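PDB 1Z9F: single-stranded DNA-binding protein from Thermotoga maritima, which probably binds single-stranded DNA as a homotetramer, as other bacterial proteins of the SSB family do. Local coordinates for residues Arg85-Arg96 against Pro109-Asp120. Numbering follows the deposited sequence.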
loop_
_atom_site.group_PDB
_atom_site.type_symbol
_atom_site.label_atom_id
_atom_site.label_comp_id
_atom_site.label_asym_id
_atom_site.label_seq_id
_atom_site.Cartn_x
_atom_site.Cartn_y
_atom_site.Cartn_z
ATOM N N ARG A 85 13.963 -15.350 3.179
ATOM C CA ARG A 85 14.567 -14.227 3.896
ATOM C C ARG A 85 13.533 -13.143 4.269
ATOM O O ARG A 85 12.693 -12.784 3.447
ATOM C CB ARG A 85 15.681 -13.645 3.008
ATOM C CG ARG A 85 16.487 -12.521 3.612
ATOM C CD ARG A 85 17.577 -13.018 4.523
ATOM N NE ARG A 85 18.733 -13.507 3.781
ATOM C CZ ARG A 85 19.945 -13.682 4.305
ATOM N NH1 ARG A 85 20.178 -13.411 5.588
ATOM N NH2 ARG A 85 20.939 -14.132 3.542
ATOM N N LEU A 86 13.611 -12.641 5.506
ATOM C CA LEU A 86 12.664 -11.644 6.046
ATOM C C LEU A 86 13.197 -10.232 5.873
ATOM O O LEU A 86 14.244 -9.889 6.422
ATOM C CB LEU A 86 12.428 -11.890 7.541
ATOM C CG LEU A 86 11.495 -10.939 8.311
ATOM C CD1 LEU A 86 10.053 -11.120 7.898
ATOM C CD2 LEU A 86 11.627 -11.155 9.805
ATOM N N VAL A 87 12.466 -9.401 5.138
ATOM C CA VAL A 87 12.921 -8.037 4.866
ATOM C C VAL A 87 11.927 -6.950 5.307
ATOM O O VAL A 87 10.714 -7.167 5.373
ATOM C CB VAL A 87 13.297 -7.843 3.379
ATOM C CG1 VAL A 87 14.502 -8.711 3.028
ATOM C CG2 VAL A 87 12.124 -8.150 2.445
ATOM N N LEU A 88 12.479 -5.791 5.651
ATOM C CA LEU A 88 11.707 -4.585 5.792
ATOM C C LEU A 88 11.720 -3.940 4.437
ATOM O O LEU A 88 12.760 -3.881 3.791
ATOM C CB LEU A 88 12.334 -3.633 6.811
ATOM C CG LEU A 88 11.484 -2.371 7.009
ATOM C CD1 LEU A 88 11.390 -2.071 8.460
ATOM C CD2 LEU A 88 11.957 -1.139 6.209
ATOM N N VAL A 89 10.567 -3.473 3.989
ATOM C CA VAL A 89 10.497 -2.683 2.784
ATOM C C VAL A 89 9.814 -1.359 3.071
ATOM O O VAL A 89 8.713 -1.314 3.586
ATOM C CB VAL A 89 9.775 -3.445 1.650
ATOM C CG1 VAL A 89 9.427 -2.515 0.499
ATOM C CG2 VAL A 89 10.657 -4.608 1.157
ATOM N N GLU A 90 10.490 -0.286 2.709
ATOM C CA GLU A 90 9.928 1.028 2.772
ATOM C C GLU A 90 9.821 1.600 1.369
ATOM O O GLU A 90 10.766 1.572 0.598
ATOM C CB GLU A 90 10.820 1.924 3.601
ATOM C CG GLU A 90 10.120 3.163 3.963
ATOM C CD GLU A 90 11.000 4.134 4.531
ATOM O OE1 GLU A 90 11.912 3.719 5.258
ATOM O OE2 GLU A 90 10.790 5.331 4.285
ATOM N N GLY A 91 8.665 2.129 1.021
ATOM C CA GLY A 91 8.577 2.814 -0.233
ATOM C C GLY A 91 7.224 3.399 -0.500
ATOM O O GLY A 91 6.560 3.875 0.415
ATOM N N GLU A 92 6.831 3.380 -1.779
ATOM C CA GLU A 92 5.559 3.944 -2.172
ATOM C C GLU A 92 4.666 2.913 -2.753
ATOM O O GLU A 92 5.113 1.967 -3.379
ATOM C CB GLU A 92 5.761 5.079 -3.137
ATOM C CG GLU A 92 6.187 6.322 -2.463
ATOM C CD GLU A 92 6.419 7.437 -3.447
ATOM O OE1 GLU A 92 6.275 7.151 -4.659
ATOM O OE2 GLU A 92 6.766 8.579 -3.016
ATOM N N MET A 93 3.382 3.067 -2.503
ATOM C CA MET A 93 2.418 2.128 -3.048
ATOM C C MET A 93 1.969 2.722 -4.371
ATOM O O MET A 93 1.287 3.743 -4.409
ATOM C CB MET A 93 1.271 1.903 -2.066
ATOM C CG MET A 93 0.305 0.759 -2.453
ATOM S SD MET A 93 1.094 -0.855 -2.665
ATOM C CE MET A 93 1.008 -1.076 -4.379
ATOM N N ARG A 94 2.437 2.110 -5.457
ATOM C CA ARG A 94 1.984 2.474 -6.807
ATOM C C ARG A 94 0.772 1.667 -7.257
ATOM O O ARG A 94 0.735 0.443 -7.159
ATOM C CB ARG A 94 3.100 2.337 -7.848
ATOM C CG ARG A 94 4.270 3.315 -7.703
ATOM C CD ARG A 94 3.866 4.692 -7.166
ATOM N NE ARG A 94 4.926 5.696 -7.384
ATOM C CZ ARG A 94 5.005 6.880 -6.758
ATOM N NH1 ARG A 94 4.102 7.241 -5.836
ATOM N NH2 ARG A 94 6.008 7.711 -7.042
ATOM N N MET A 95 -0.204 2.398 -7.775
ATOM C CA MET A 95 -1.460 1.855 -8.261
ATOM C C MET A 95 -1.488 2.011 -9.777
ATOM O O MET A 95 -2.218 2.839 -10.320
ATOM C CB MET A 95 -2.608 2.632 -7.616
ATOM C CG MET A 95 -2.717 2.407 -6.130
ATOM S SD MET A 95 -3.454 0.781 -5.834
ATOM C CE MET A 95 -2.003 -0.085 -5.302
ATOM N N ARG A 96 -0.658 1.223 -10.447
ATOM C CA ARG A 96 -0.320 1.515 -11.829
ATOM C C ARG A 96 -1.350 0.891 -12.759
ATOM O O ARG A 96 -1.607 -0.312 -12.720
ATOM C CB ARG A 96 1.121 1.095 -12.169
ATOM C CG ARG A 96 1.253 -0.033 -13.165
ATOM C CD ARG A 96 2.643 -0.119 -13.786
ATOM N NE ARG A 96 2.969 -1.511 -14.077
ATOM C CZ ARG A 96 2.380 -2.247 -15.012
ATOM N NH1 ARG A 96 1.444 -1.739 -15.821
ATOM N NH2 ARG A 96 2.757 -3.510 -15.170
ATOM N N PRO A 109 -0.776 -3.156 -8.498
ATOM C CA PRO A 109 -0.180 -2.621 -7.263
ATOM C C PRO A 109 1.259 -3.063 -7.066
ATOM O O PRO A 109 1.500 -4.250 -6.877
ATOM C CB PRO A 109 -1.064 -3.235 -6.151
ATOM C CG PRO A 109 -1.991 -4.215 -6.860
ATOM C CD PRO A 109 -1.482 -4.416 -8.223
ATOM N N GLU A 110 2.204 -2.129 -7.115
ATOM C CA GLU A 110 3.604 -2.439 -6.793
ATOM C C GLU A 110 4.131 -1.478 -5.751
ATOM O O GLU A 110 3.745 -0.311 -5.752
ATOM C CB GLU A 110 4.523 -2.239 -7.989
ATOM C CG GLU A 110 4.118 -2.869 -9.271
ATOM C CD GLU A 110 4.691 -2.116 -10.444
ATOM O OE1 GLU A 110 5.581 -1.246 -10.178
ATOM O OE2 GLU A 110 4.246 -2.377 -11.587
ATOM N N VAL A 111 5.057 -1.954 -4.915
ATOM C CA VAL A 111 5.796 -1.089 -4.009
ATOM C C VAL A 111 7.119 -0.701 -4.649
ATOM O O VAL A 111 7.995 -1.556 -4.861
ATOM C CB VAL A 111 6.066 -1.797 -2.659
ATOM C CG1 VAL A 111 6.724 -0.882 -1.700
ATOM C CG2 VAL A 111 4.765 -2.330 -2.040
ATOM N N VAL A 112 7.270 0.581 -4.979
ATOM C CA VAL A 112 8.572 1.101 -5.375
ATOM C C VAL A 112 9.294 1.386 -4.060
ATOM O O VAL A 112 8.962 2.338 -3.329
ATOM C CB VAL A 112 8.454 2.359 -6.264
ATOM C CG1 VAL A 112 9.820 2.868 -6.645
ATOM C CG2 VAL A 112 7.606 2.047 -7.550
ATOM N N ALA A 113 10.260 0.524 -3.748
ATOM C CA ALA A 113 10.959 0.575 -2.503
ATOM C C ALA A 113 12.035 1.622 -2.566
ATOM O O ALA A 113 12.767 1.747 -3.570
ATOM C CB ALA A 113 11.536 -0.775 -2.145
ATOM N N ASN A 114 12.140 2.398 -1.491
ATOM C CA ASN A 114 13.306 3.242 -1.325
ATOM C C ASN A 114 14.286 2.603 -0.357
ATOM O O ASN A 114 15.417 2.971 -0.339
ATOM C CB ASN A 114 12.916 4.679 -0.945
ATOM C CG ASN A 114 12.103 4.777 0.323
ATOM O OD1 ASN A 114 10.861 4.661 0.303
ATOM N ND2 ASN A 114 12.777 5.083 1.443
ATOM N N VAL A 115 13.846 1.630 0.438
ATOM C CA VAL A 115 14.693 0.971 1.437
ATOM C C VAL A 115 14.346 -0.516 1.489
ATOM O O VAL A 115 13.182 -0.874 1.466
ATOM C CB VAL A 115 14.472 1.611 2.836
ATOM C CG1 VAL A 115 15.041 0.743 3.966
ATOM C CG2 VAL A 115 15.087 2.980 2.892
ATOM N N VAL A 116 15.359 -1.375 1.517
ATOM C CA VAL A 116 15.177 -2.792 1.850
ATOM C C VAL A 116 16.285 -3.254 2.797
ATOM O O VAL A 116 17.461 -3.292 2.414
ATOM C CB VAL A 116 15.190 -3.718 0.618
ATOM C CG1 VAL A 116 14.945 -5.172 1.050
ATOM C CG2 VAL A 116 14.159 -3.283 -0.409
ATOM N N ARG A 117 15.900 -3.583 4.028
ATOM C CA ARG A 117 16.795 -4.191 5.006
ATOM C C ARG A 117 16.417 -5.628 5.331
ATOM O O ARG A 117 15.233 -5.953 5.506
ATOM C CB ARG A 117 16.765 -3.434 6.321
ATOM C CG ARG A 117 16.933 -1.972 6.181
ATOM C CD ARG A 117 17.592 -1.377 7.386
ATOM N NE ARG A 117 17.979 -0.029 7.023
ATOM C CZ ARG A 117 17.168 1.019 7.027
ATOM N NH1 ARG A 117 15.928 0.894 7.444
ATOM N NH2 ARG A 117 17.603 2.210 6.637
ATOM N N PHE A 118 17.437 -6.474 5.452
ATOM C CA PHE A 118 17.273 -7.762 6.105
ATOM C C PHE A 118 16.825 -7.515 7.531
ATOM O O PHE A 118 17.293 -6.576 8.176
ATOM C CB PHE A 118 18.583 -8.542 6.139
ATOM C CG PHE A 118 19.089 -8.926 4.795
ATOM C CD1 PHE A 118 18.294 -9.655 3.926
ATOM C CD2 PHE A 118 20.366 -8.566 4.394
ATOM C CE1 PHE A 118 18.763 -10.015 2.683
ATOM C CE2 PHE A 118 20.843 -8.926 3.148
ATOM C CZ PHE A 118 20.038 -9.650 2.292
ATOM N N MET A 119 15.908 -8.351 8.007
ATOM C CA MET A 119 15.526 -8.367 9.413
ATOM C C MET A 119 16.196 -9.533 10.154
ATOM O O MET A 119 16.698 -9.355 11.264
ATOM C CB MET A 119 14.002 -8.432 9.548
ATOM C CG MET A 119 13.293 -7.098 9.291
ATOM S SD MET A 119 13.935 -5.706 10.263
ATOM C CE MET A 119 14.180 -6.428 11.884
ATOM N N ASP A 120 16.221 -10.711 9.531
ATOM C CA ASP A 120 16.805 -11.911 10.153
ATOM C C ASP A 120 18.339 -11.891 10.183
ATOM O O ASP A 120 18.999 -11.685 9.163
ATOM C CB ASP A 120 16.294 -13.190 9.467
ATOM C CG ASP A 120 16.320 -13.102 7.949
ATOM O OD1 ASP A 120 16.998 -12.201 7.413
ATOM O OD2 ASP A 120 15.648 -13.929 7.292
#
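Strands 86-96 and 109-118 pair as an antiparallel beta hairpin, running from Met95 opposite Pro109 to Val87 opposite Phe118, and a classic beta bulge breaks their register midway. At the bulge Glu90 O accepts two backbone donors, Asn114 N at 2.6 Å and Val115 N at 3.1 Å, while Gly91 lies against Ala113. The chain turns a corner at Asn114, and the hairpin supplies two strands of the OB fold, the five-stranded barrel of the SSB family. On the face that carries Val89 and Val111, Val89 CG1 touches Val111 CG1 and Ala113 CB, each 3.8 Å away, and all three side chains pack against Ile67. Glu90, on the other face, has CG anti to its own N (chi1 -166°) and reaches out extended, its OE2 paired with Lys18 and weakly bonded by Asn114 ND2. Arg96 NE meets Glu110 OE2 at 2.9 Å in a salt bridge. At the far end Arg85 holds its guanidinium tilted over one face of the Phe118 ring, offset toward the rim, a cation-pi contact with CZ 4.5 Å from the centroid and the planes 36° apart. Asp120 OD2 takes Leu86 N at 3.0 Å, from above the carboxylate plane.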